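PDB 4LUN: nonsense-mediated mRNA decay protein 2, which takes part in nonsense-mediated decay of mRNAs that contain premature stop codons and binds the decay factor Upf1 through its C-terminus. Local coordinates for residues A[78-81]-A[82-85]; A[185-188]-A[189-193]; A[193-197]-A[198-202]; A[284-287]-A[288-292]. All coordinates share one frame; numbering follows the deposited sequence. Where two conformers were deposited one is given.

Interaction 1 of 4, residues A[78-81]-A[82-85]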
loop_
_atom_site.group_PDB
_atom_site.type_symbol
_atom_site.label_atom_id
_atom_site.label_comp_id
_atom_site.label_asym_id
_atom_site.label_seq_id
_atom_site.Cartn_x
_atom_site.Cartn_y
_atom_site.Cartn_z
ATOM N N GLU A 78 -8.156 9.891 -9.451
ATOM C CA GLU A 78 -6.893 10.570 -9.706
ATOM C C GLU A 78 -6.342 11.212 -8.433
ATOM O O GLU A 78 -5.163 11.070 -8.123
ATOM C CB GLU A 78 -7.074 11.618 -10.805
ATOM C CG GLU A 78 -5.867 11.799 -11.694
ATOM C CD GLU A 78 -6.251 12.163 -13.115
ATOM O OE1 GLU A 78 -5.808 11.457 -14.048
ATOM O OE2 GLU A 78 -6.996 13.150 -13.301
ATOM N N CYS A 79 -7.200 11.906 -7.689
ATOM C CA CYS A 79 -6.772 12.546 -6.444
ATOM C C CYS A 79 -6.279 11.536 -5.413
ATOM O O CYS A 79 -5.286 11.780 -4.725
ATOM C CB CYS A 79 -7.905 13.372 -5.839
ATOM S SG CYS A 79 -8.392 14.766 -6.866
ATOM N N LEU A 80 -6.984 10.413 -5.302
ATOM C CA LEU A 80 -6.641 9.399 -4.310
ATOM C C LEU A 80 -5.287 8.766 -4.610
ATOM O O LEU A 80 -4.480 8.521 -3.708
ATOM C CB LEU A 80 -7.721 8.317 -4.265
ATOM C CG LEU A 80 -7.941 7.676 -2.903
ATOM C CD1 LEU A 80 -8.082 8.756 -1.842
ATOM C CD2 LEU A 80 -9.189 6.805 -2.958
ATOM N N LEU A 81 -5.045 8.502 -5.886
ATOM C CA LEU A 81 -3.801 7.868 -6.303
ATOM C C LEU A 81 -2.618 8.806 -6.111
ATOM O O LEU A 81 -1.474 8.366 -6.059
ATOM C CB LEU A 81 -3.888 7.412 -7.761
ATOM C CG LEU A 81 -4.816 6.242 -8.096
ATOM C CD1 LEU A 81 -4.929 6.062 -9.605
ATOM C CD2 LEU A 81 -4.304 4.967 -7.463
ATOM N N ASN A 82 -2.896 10.102 -5.999
ATOM C CA ASN A 82 -1.839 11.096 -5.892
ATOM C C ASN A 82 -1.731 11.754 -4.517
ATOM O O ASN A 82 -1.045 12.763 -4.360
ATOM C CB ASN A 82 -2.017 12.171 -6.971
ATOM C CG ASN A 82 -1.767 11.636 -8.370
ATOM O OD1 ASN A 82 -0.749 10.991 -8.627
ATOM N ND2 ASN A 82 -2.695 11.901 -9.280
ATOM N N VAL A 83 -2.408 11.192 -3.522
ATOM C CA VAL A 83 -2.289 11.700 -2.156
ATOM C C VAL A 83 -0.828 11.638 -1.713
ATOM O O VAL A 83 -0.156 10.626 -1.912
ATOM C CB VAL A 83 -3.176 10.910 -1.167
ATOM C CG1 VAL A 83 -2.981 11.413 0.259
ATOM C CG2 VAL A 83 -4.641 11.022 -1.561
ATOM N N LEU A 84 -0.338 12.727 -1.130
ATOM C CA LEU A 84 1.053 12.801 -0.692
ATOM C C LEU A 84 1.308 11.818 0.446
ATOM O O LEU A 84 0.365 11.268 1.021
ATOM C CB LEU A 84 1.374 14.222 -0.229
ATOM C CG LEU A 84 0.995 15.345 -1.194
ATOM C CD1 LEU A 84 1.089 16.703 -0.509
ATOM C CD2 LEU A 84 1.877 15.306 -2.433
ATOM N N ASN A 85 2.577 11.588 0.774
ATOM C CA ASN A 85 2.891 10.839 1.985
ATOM C C ASN A 85 2.979 11.791 3.172
ATOM O O ASN A 85 4.062 12.106 3.672
ATOM C CB ASN A 85 4.180 10.027 1.849
ATOM C CG ASN A 85 4.484 9.217 3.098
ATOM O OD1 ASN A 85 3.585 8.896 3.879
ATOM N ND2 ASN A 85 5.758 8.894 3.299
#

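Interaction 2 of 4, residues A[185-188]-A[189-193]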
loop_
_atom_site.group_PDB
_atom_site.type_symbol
_atom_site.label_atom_id
_atom_site.label_comp_id
_atom_site.label_asym_id
_atom_site.label_seq_id
_atom_site.Cartn_x
_atom_site.Cartn_y
_atom_site.Cartn_z
ATOM N N SER A 185 -4.231 -10.378 -1.089
ATOM C CA SER A 185 -4.125 -10.453 -2.546
ATOM C C SER A 185 -3.234 -9.352 -3.090
ATOM O O SER A 185 -2.352 -9.598 -3.927
ATOM C CB SER A 185 -5.502 -10.408 -3.213
ATOM O OG SER A 185 -6.259 -11.558 -2.870
ATOM N N ILE A 186 -3.451 -8.142 -2.595
ATOM C CA ILE A 186 -2.626 -6.996 -2.999
ATOM C C ILE A 186 -1.150 -7.193 -2.625
ATOM O O ILE A 186 -0.236 -6.972 -3.441
ATOM C CB ILE A 186 -3.177 -5.721 -2.342
ATOM C CG1 ILE A 186 -4.529 -5.370 -2.957
ATOM C CG2 ILE A 186 -2.212 -4.524 -2.515
ATOM C CD1 ILE A 186 -5.308 -4.340 -2.144
ATOM N N LEU A 187 -0.891 -7.582 -1.385
ATOM C CA LEU A 187 0.497 -7.726 -0.953
ATOM C C LEU A 187 1.208 -8.879 -1.654
ATOM O O LEU A 187 2.392 -8.771 -1.988
ATOM C CB LEU A 187 0.579 -7.856 0.561
ATOM C CG LEU A 187 0.427 -6.505 1.252
ATOM C CD1 LEU A 187 -0.061 -6.658 2.694
ATOM C CD2 LEU A 187 1.787 -5.815 1.202
ATOM N N ARG A 188 0.502 -9.978 -1.896
ATOM C CA ARG A 188 1.137 -11.091 -2.607
ATOM C C ARG A 188 1.597 -10.689 -4.008
ATOM O O ARG A 188 2.614 -11.196 -4.513
ATOM C CB ARG A 188 0.217 -12.308 -2.693
ATOM C CG ARG A 188 0.994 -13.568 -3.060
ATOM C CD ARG A 188 0.405 -14.804 -2.429
ATOM N NE ARG A 188 -0.724 -15.310 -3.196
ATOM C CZ ARG A 188 -1.200 -16.545 -3.083
ATOM N NH1 ARG A 188 -0.637 -17.398 -2.239
ATOM N NH2 ARG A 188 -2.234 -16.924 -3.818
ATOM N N GLU A 189 0.848 -9.793 -4.636
ATOM C CA GLU A 189 1.231 -9.261 -5.940
ATOM C C GLU A 189 2.438 -8.319 -5.834
ATOM O O GLU A 189 3.474 -8.578 -6.424
ATOM C CB GLU A 189 0.043 -8.555 -6.620
ATOM C CG GLU A 189 0.397 -7.741 -7.892
ATOM C CD GLU A 189 0.500 -8.589 -9.159
ATOM O OE1 GLU A 189 0.492 -9.834 -9.048
ATOM O OE2 GLU A 189 0.575 -8.004 -10.272
ATOM N N ILE A 190 2.303 -7.237 -5.074
ATOM C CA ILE A 190 3.319 -6.182 -5.098
ATOM C C ILE A 190 4.655 -6.578 -4.454
ATOM O O ILE A 190 5.702 -6.052 -4.818
ATOM C CB ILE A 190 2.780 -4.842 -4.535
ATOM C CG1 ILE A 190 2.477 -4.944 -3.029
ATOM C CG2 ILE A 190 1.544 -4.385 -5.345
ATOM C CD1 ILE A 190 1.832 -3.662 -2.469
ATOM N N LEU A 191 4.638 -7.530 -3.528
ATOM C CA LEU A 191 5.886 -7.963 -2.927
ATOM C C LEU A 191 6.712 -8.805 -3.888
ATOM O O LEU A 191 7.896 -9.049 -3.641
ATOM C CB LEU A 191 5.625 -8.753 -1.650
ATOM C CG LEU A 191 5.058 -7.918 -0.509
ATOM C CD1 LEU A 191 4.803 -8.815 0.698
ATOM C CD2 LEU A 191 6.017 -6.808 -0.140
ATOM N N ASN A 192 6.085 -9.226 -4.985
ATOM C CA ASN A 192 6.708 -10.200 -5.880
ATOM C C ASN A 192 7.044 -9.662 -7.272
ATOM O O ASN A 192 7.052 -10.401 -8.258
ATOM C CB ASN A 192 5.845 -11.462 -5.974
ATOM C CG ASN A 192 5.940 -12.323 -4.718
ATOM O OD1 ASN A 192 6.943 -13.004 -4.497
ATOM N ND2 ASN A 192 4.906 -12.284 -3.884
ATOM N N TYR A 193 7.331 -8.372 -7.355
ATOM C CA TYR A 193 7.866 -7.827 -8.597
ATOM C C TYR A 193 9.371 -7.647 -8.438
ATOM O O TYR A 193 9.818 -6.828 -7.632
ATOM C CB TYR A 193 7.217 -6.494 -8.947
ATOM C CG TYR A 193 7.802 -5.858 -10.192
ATOM C CD1 TYR A 193 7.584 -6.412 -11.454
ATOM C CD2 TYR A 193 8.566 -4.704 -10.109
ATOM C CE1 TYR A 193 8.124 -5.827 -12.599
ATOM C CE2 TYR A 193 9.112 -4.118 -11.242
ATOM C CZ TYR A 193 8.886 -4.682 -12.485
ATOM O OH TYR A 193 9.433 -4.076 -13.614
#

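Interaction 3 of 4, residues A[193-197]-A[198-202]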
loop_
_atom_site.group_PDB
_atom_site.type_symbol
_atom_site.label_atom_id
_atom_site.label_comp_id
_atom_site.label_asym_id
_atom_site.label_seq_id
_atom_site.Cartn_x
_atom_site.Cartn_y
_atom_site.Cartn_z
ATOM N N TYR A 193 7.331 -8.372 -7.355
ATOM C CA TYR A 193 7.866 -7.827 -8.597
ATOM C C TYR A 193 9.371 -7.647 -8.438
ATOM O O TYR A 193 9.818 -6.828 -7.632
ATOM C CB TYR A 193 7.217 -6.494 -8.947
ATOM C CG TYR A 193 7.802 -5.858 -10.192
ATOM C CD1 TYR A 193 7.584 -6.412 -11.454
ATOM C CD2 TYR A 193 8.566 -4.704 -10.109
ATOM C CE1 TYR A 193 8.124 -5.827 -12.599
ATOM C CE2 TYR A 193 9.112 -4.118 -11.242
ATOM C CZ TYR A 193 8.886 -4.682 -12.485
ATOM O OH TYR A 193 9.433 -4.076 -13.614
ATOM N N LYS A 194 10.145 -8.434 -9.186
ATOM C CA LYS A 194 11.611 -8.365 -9.138
ATOM C C LYS A 194 12.135 -8.491 -7.708
ATOM O O LYS A 194 13.004 -7.728 -7.297
ATOM C CB LYS A 194 12.127 -7.074 -9.783
ATOM C CG LYS A 194 11.743 -6.915 -11.248
ATOM C CD LYS A 194 12.493 -7.911 -12.117
ATOM C CE LYS A 194 13.983 -7.818 -11.884
ATOM N NZ LYS A 194 14.753 -8.462 -12.987
ATOM N N PHE A 195 11.576 -9.443 -6.958
ATOM C CA PHE A 195 11.911 -9.608 -5.547
ATOM C C PHE A 195 13.400 -9.676 -5.299
ATOM O O PHE A 195 13.889 -9.138 -4.307
ATOM C CB PHE A 195 11.260 -10.863 -4.972
ATOM C CG PHE A 195 11.864 -11.312 -3.668
ATOM C CD1 PHE A 195 11.475 -10.721 -2.474
ATOM C CD2 PHE A 195 12.791 -12.347 -3.630
ATOM C CE1 PHE A 195 12.032 -11.125 -1.269
ATOM C CE2 PHE A 195 13.356 -12.766 -2.417
ATOM C CZ PHE A 195 12.974 -12.154 -1.240
ATOM N N LYS A 196 14.127 -10.328 -6.201
ATOM C CA LYS A 196 15.549 -10.563 -5.958
ATOM C C LYS A 196 16.399 -9.294 -5.895
ATOM O O LYS A 196 17.518 -9.336 -5.360
ATOM C CB LYS A 196 16.120 -11.609 -6.933
ATOM C CG LYS A 196 15.610 -13.018 -6.639
ATOM C CD LYS A 196 16.470 -14.095 -7.289
ATOM C CE LYS A 196 16.481 -13.981 -8.805
ATOM N NZ LYS A 196 17.333 -15.053 -9.415
ATOM N N LEU A 197 15.862 -8.172 -6.399
ATOM C CA LEU A 197 16.558 -6.876 -6.345
ATOM C C LEU A 197 16.436 -6.190 -4.989
ATOM O O LEU A 197 17.228 -5.303 -4.679
ATOM C CB LEU A 197 16.146 -5.931 -7.492
ATOM C CG LEU A 197 16.557 -6.419 -8.882
ATOM C CD1 LEU A 197 16.165 -5.390 -9.932
ATOM C CD2 LEU A 197 18.060 -6.714 -8.940
ATOM N N GLY A 198 15.471 -6.610 -4.173
ATOM C CA GLY A 198 15.375 -6.126 -2.799
ATOM C C GLY A 198 14.539 -4.877 -2.571
ATOM O O GLY A 198 14.345 -4.463 -1.428
ATOM N N PHE A 199 14.047 -4.256 -3.636
ATOM C CA PHE A 199 13.219 -3.063 -3.454
ATOM C C PHE A 199 11.869 -3.363 -2.781
ATOM O O PHE A 199 11.329 -2.525 -2.033
ATOM C CB PHE A 199 12.998 -2.335 -4.792
ATOM C CG PHE A 199 14.266 -1.831 -5.433
ATOM C CD1 PHE A 199 14.925 -0.732 -4.917
ATOM C CD2 PHE A 199 14.785 -2.448 -6.562
ATOM C CE1 PHE A 199 16.088 -0.258 -5.508
ATOM C CE2 PHE A 199 15.960 -1.975 -7.160
ATOM C CZ PHE A 199 16.605 -0.885 -6.622
ATOM N N THR A 200 11.291 -4.536 -3.033
ATOM C CA THR A 200 9.977 -4.792 -2.436
ATOM C C THR A 200 10.064 -5.103 -0.952
ATOM O O THR A 200 9.045 -5.064 -0.261
ATOM C CB THR A 200 9.182 -5.913 -3.130
ATOM O OG1 THR A 200 9.793 -7.172 -2.859
ATOM C CG2 THR A 200 9.113 -5.669 -4.632
ATOM N N THR A 201 11.256 -5.413 -0.449
ATOM C CA THR A 201 11.388 -5.670 0.987
ATOM C C THR A 201 11.017 -4.404 1.763
ATOM O O THR A 201 10.542 -4.488 2.897
ATOM C CB THR A 201 12.797 -6.158 1.409
ATOM O OG1 THR A 201 13.767 -5.162 1.084
ATOM C CG2 THR A 201 13.173 -7.483 0.750
ATOM N N THR A 202 11.227 -3.236 1.164
ATOM C CA THR A 202 10.850 -1.991 1.831
ATOM C C THR A 202 9.338 -1.734 1.869
ATOM O O THR A 202 8.854 -0.958 2.697
ATOM C CB THR A 202 11.599 -0.763 1.267
ATOM O OG1 THR A 202 11.044 -0.389 -0.004
ATOM C CG2 THR A 202 13.083 -1.077 1.120
HETATM O O HOH W 1 12.729 -5.591 -5.824
HETATM O O HOH W 2 12.487 -7.328 -2.715
#

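Interaction 4 of 4, residues A[284-287]-A[288-292]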
loop_
_atom_site.group_PDB
_atom_site.type_symbol
_atom_site.label_atom_id
_atom_site.label_comp_id
_atom_site.label_asym_id
_atom_site.label_seq_id
_atom_site.Cartn_x
_atom_site.Cartn_y
_atom_site.Cartn_z
ATOM N N LYS A 284 28.648 -4.094 -7.763
ATOM C CA LYS A 284 27.312 -4.354 -8.299
ATOM C C LYS A 284 26.389 -5.062 -7.313
ATOM O O LYS A 284 25.179 -4.849 -7.333
ATOM C CB LYS A 284 27.398 -5.193 -9.579
ATOM C CG LYS A 284 28.040 -4.484 -10.757
ATOM C CD LYS A 284 27.948 -5.345 -12.015
ATOM C CE LYS A 284 28.635 -4.688 -13.204
ATOM N NZ LYS A 284 30.032 -5.172 -13.374
ATOM N N LEU A 285 26.953 -5.917 -6.463
ATOM C CA LEU A 285 26.151 -6.697 -5.531
ATOM C C LEU A 285 25.893 -5.990 -4.211
ATOM O O LEU A 285 24.872 -6.229 -3.568
ATOM C CB LEU A 285 26.826 -8.036 -5.238
ATOM C CG LEU A 285 26.686 -9.119 -6.299
ATOM C CD1 LEU A 285 27.449 -10.358 -5.851
ATOM C CD2 LEU A 285 25.205 -9.436 -6.529
ATOM N N LEU A 286 26.826 -5.141 -3.795
ATOM C CA LEU A 286 26.746 -4.551 -2.455
ATOM C C LEU A 286 25.437 -3.799 -2.152
ATOM O O LEU A 286 24.833 -4.020 -1.092
ATOM C CB LEU A 286 27.976 -3.676 -2.161
ATOM C CG LEU A 286 28.005 -3.054 -0.758
ATOM C CD1 LEU A 286 28.106 -4.108 0.330
ATOM C CD2 LEU A 286 29.122 -2.037 -0.612
ATOM N N PRO A 287 24.971 -2.932 -3.073
ATOM C CA PRO A 287 23.714 -2.232 -2.780
ATOM C C PRO A 287 22.533 -3.185 -2.615
ATOM O O PRO A 287 21.626 -2.903 -1.830
ATOM C CB PRO A 287 23.504 -1.354 -4.024
ATOM C CG PRO A 287 24.832 -1.205 -4.619
ATOM C CD PRO A 287 25.541 -2.496 -4.360
ATOM N N ILE A 288 22.536 -4.298 -3.343
ATOM C CA ILE A 288 21.468 -5.283 -3.199
ATOM C C ILE A 288 21.594 -5.937 -1.835
ATOM O O ILE A 288 20.598 -6.140 -1.138
ATOM C CB ILE A 288 21.556 -6.373 -4.271
ATOM C CG1 ILE A 288 21.648 -5.738 -5.663
ATOM C CG2 ILE A 288 20.363 -7.292 -4.183
ATOM C CD1 ILE A 288 21.884 -6.745 -6.774
ATOM N N PHE A 289 22.820 -6.298 -1.459
ATOM C CA PHE A 289 23.045 -6.886 -0.138
ATOM C C PHE A 289 22.576 -5.935 0.949
ATOM O O PHE A 289 21.915 -6.351 1.901
ATOM C CB PHE A 289 24.527 -7.194 0.075
ATOM C CG PHE A 289 24.875 -7.536 1.508
ATOM C CD1 PHE A 289 24.426 -8.709 2.082
ATOM C CD2 PHE A 289 25.655 -6.684 2.274
ATOM C CE1 PHE A 289 24.737 -9.025 3.393
ATOM C CE2 PHE A 289 25.967 -7.008 3.596
ATOM C CZ PHE A 289 25.514 -8.182 4.139
ATOM N N ILE A 290 22.927 -4.657 0.815
ATOM C CA ILE A 290 22.548 -3.692 1.845
ATOM C C ILE A 290 21.020 -3.567 1.960
ATOM O O ILE A 290 20.493 -3.444 3.063
ATOM C CB ILE A 290 23.217 -2.299 1.630
ATOM C CG1 ILE A 290 24.737 -2.396 1.801
ATOM C CG2 ILE A 290 22.619 -1.252 2.572
ATOM C CD1 ILE A 290 25.179 -3.056 3.089
ATOM N N ARG A 291 20.307 -3.604 0.836
ATOM C CA ARG A 291 18.846 -3.572 0.899
ATOM C C ARG A 291 18.290 -4.773 1.668
ATOM O O ARG A 291 17.420 -4.632 2.531
ATOM C CB ARG A 291 18.237 -3.519 -0.510
ATOM C CG ARG A 291 18.260 -2.122 -1.125
ATOM C CD ARG A 291 17.346 -2.028 -2.344
ATOM N NE ARG A 291 17.842 -2.827 -3.462
ATOM C CZ ARG A 291 18.755 -2.412 -4.334
ATOM N NH1 ARG A 291 19.282 -1.199 -4.224
ATOM N NH2 ARG A 291 19.131 -3.206 -5.324
ATOM N N PHE A 292 18.811 -5.956 1.373
ATOM C CA PHE A 292 18.339 -7.153 2.061
ATOM C C PHE A 292 18.712 -7.186 3.537
ATOM O O PHE A 292 17.909 -7.610 4.361
ATOM C CB PHE A 292 18.809 -8.419 1.337
ATOM C CG PHE A 292 17.908 -8.802 0.210
ATOM C CD1 PHE A 292 16.736 -9.502 0.476
ATOM C CD2 PHE A 292 18.188 -8.418 -1.092
ATOM C CE1 PHE A 292 15.862 -9.836 -0.555
ATOM C CE2 PHE A 292 17.319 -8.748 -2.129
ATOM C CZ PHE A 292 16.157 -9.465 -1.856
#

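Interaction 1 of 4, residues A[78-81]-A[82-85]
At the C-terminal turn of helix 69-81, in the N-terminal MIF4G domain of Upf2, N82 folds back beside E78 as the chain leaves the helix. Its amide end comes close to the helix backbone, with ND2 of N82 2.8 Å from O of E78. The two side chains run alongside each other, pointing the same way, and the carboxylate of E78 is turned 26° from the amide plane of N82. Placing CG beside its own backbone N (chi1 -68°) swings the short N82 side chain back over the last turn. Its OD1 bonds R139, which ties the helix exit to helix 130-152; asparagine suits the place because its short amide brings OD1 to that arginine. Buried L80 packs against helices 87-104, 106-116 and 130-152 through I97, F116 and V146, the helix-on-helix packing that builds the HEAT-like array of MIF4G domains. The backbone tightens at the same point: N of N82 bonds O of C79 at 3.2 Å, coming from well above the carbonyl plane, while its bond to O of E78 is weak. N of V83 then makes a weak but nearly straight bond (169°) to O of L80 at 3.4 Å. On the apolar side, CG2 of V83 lies alongside CD1 of L80 at 4.1 Å and sits 3.3 Å from O of L80.

Interaction 2 of 4, residues A[185-188]-A[189-193]
I190 lies one helical turn beyond I186, and the two are joined by both backbone and side chain in the last turns of helix 182-190. Among the backbone bonds, N of I190 donates to O of I186 at 3.0 Å almost straight, N of E189 reaches O of S185, and N of L191 reaches O of L187 at 3.0 Å. The chain then leaves the helix in a type I turn from I190 to Y193. One polar side chain joins in: in the conformer given, ND2 of N192 donates to O of R188 at 2.6 Å, O of R188 lying near the plane of the N192 amide, a bond made doubtful by the second conformer. The apolar contacts follow the buried side of the helix. I190 carries CG1 between its backbone N and carbonyl carbon (chi1 67°), which brings CD1 to 4.1 Å from CG2 of I186, the two side chains lying side by side, and to 4.3 Å from CD2 of L187. L191 sets CG 4.2 Å from the same CD2 of L187. Cutting I190 back to an alanine is likely to open a gap beside I186 and L187 and take away the contacts to V140 and I203. Branched aliphatic side chains suit this helix because it is covered from several sides: I186 meets F147 of helix 130-152, L187 meets L235 and F239 of helix 231-271, and L191 packs on A204 of helix 201-210.

Interaction 3 of 4, residues A[193-197]-A[198-202]
F195 and T200 meet at about a right angle, with OG1 of the threonine at the edge of the phenylalanine ring, near its plane, 3.9 Å from CD1. The other branch of T200, CG2, turns to the backbone and touches O of Y193 at 3.3 Å. With OG1 held between backbone N and carbonyl carbon (chi1 70°), the hydroxyl can face L191, whose O it bonds, and also receive a hydrogen from a water. That water donates to O of F195 at 2.8 Å as well, so it stitches the two halves of the turn together; a second water donates to O of K194 and accepts only weakly from N of F199. These residues link helix 182-190 to helix 201-210 within the MIF4G domain, passing through a 3-10 segment at 195-197. G198 turns the chain next: its N donates to O of F195 at 3.0 Å, and its positive phi (90°) would jam any CB against O of L197, which calls for glycine. Beyond it the F199 ring comes back against L197. CD2 of F199 packs on CB of L197 at 3.9 Å, while O of L197 lies over one face of the ring. Threonines suit the start of the next helix because their hydroxyls can bond carbonyls: OG1 of T201 donates to O of G198 at 2.7 Å. Outside the turn, F195 meets F292 edge-to-face and the ring of F242, while R291 makes a cation-pi contact with F199.

Interaction 4 of 4, residues A[284-287]-A[288-292]
P287 and R291 meet one turn apart on helix 277-303, the proline carbonyl meeting both the backbone and the side chain of the arginine. N of R291 donates to O of P287 at 3.1 Å, and the same oxygen lies over one face of the guanidinium, offset toward its rim. A bend at chi3 (-68°) folds the arginine back along the helix until NH1 comes within 4.2 Å of CB of P287. Proline has no N-H to give to the turn before, and the helix kinks here; its compact, rigid ring still fits the exposed side of a helix. I288 itself covers the preceding turn. Its CB lies 3.4 Å from O of L285, and its CD1 reaches CD2 of L285 at 4.3 Å before the side chain meets L253 of helix 231-271. L286 is the third contributor: with CG anti to the backbone N (chi1 -178°), its CD1 touches both CD2 of F289 and CG1 of I290, each at 4.1 Å. I290 lies alongside it, pointing the same way, whereas the F289 ring slants across. Histidines H312, H314 and H315 of the C-terminal tag also lie against L286 and I290. R291 has its main polar partner in L197, whose O takes the NE hydrogen. With a leucine in place of R291, O of L197 would probably lose this donor and the F199 ring its cation. The positive charge, spread over a flat group between a carbonyl and an aromatic ring, is likely to be stabilised by both, which suits arginine better than an aliphatic residue.

In the fold
Interactions 2, 3 and 4 form a connected run, while interaction 1 stands apart. Interactions 2 and 3 share Y193 and have centres about 10 Å apart; O of L191 meets OG1 of T200 at 2.8 Å, joining the end of one helix to the start of the next. Interaction 4, much later in the chain, returns to interaction 3: NE of R291 lies 2.8 Å from O of L197, and the F292 ring packs on G198 and the carbonyls of F195 and K196. The turn at 193-202 therefore bridges helix 182-190 to the long helix 277-303. Interaction 1 lies about 20 Å from interaction 2, centre to centre, without touching it.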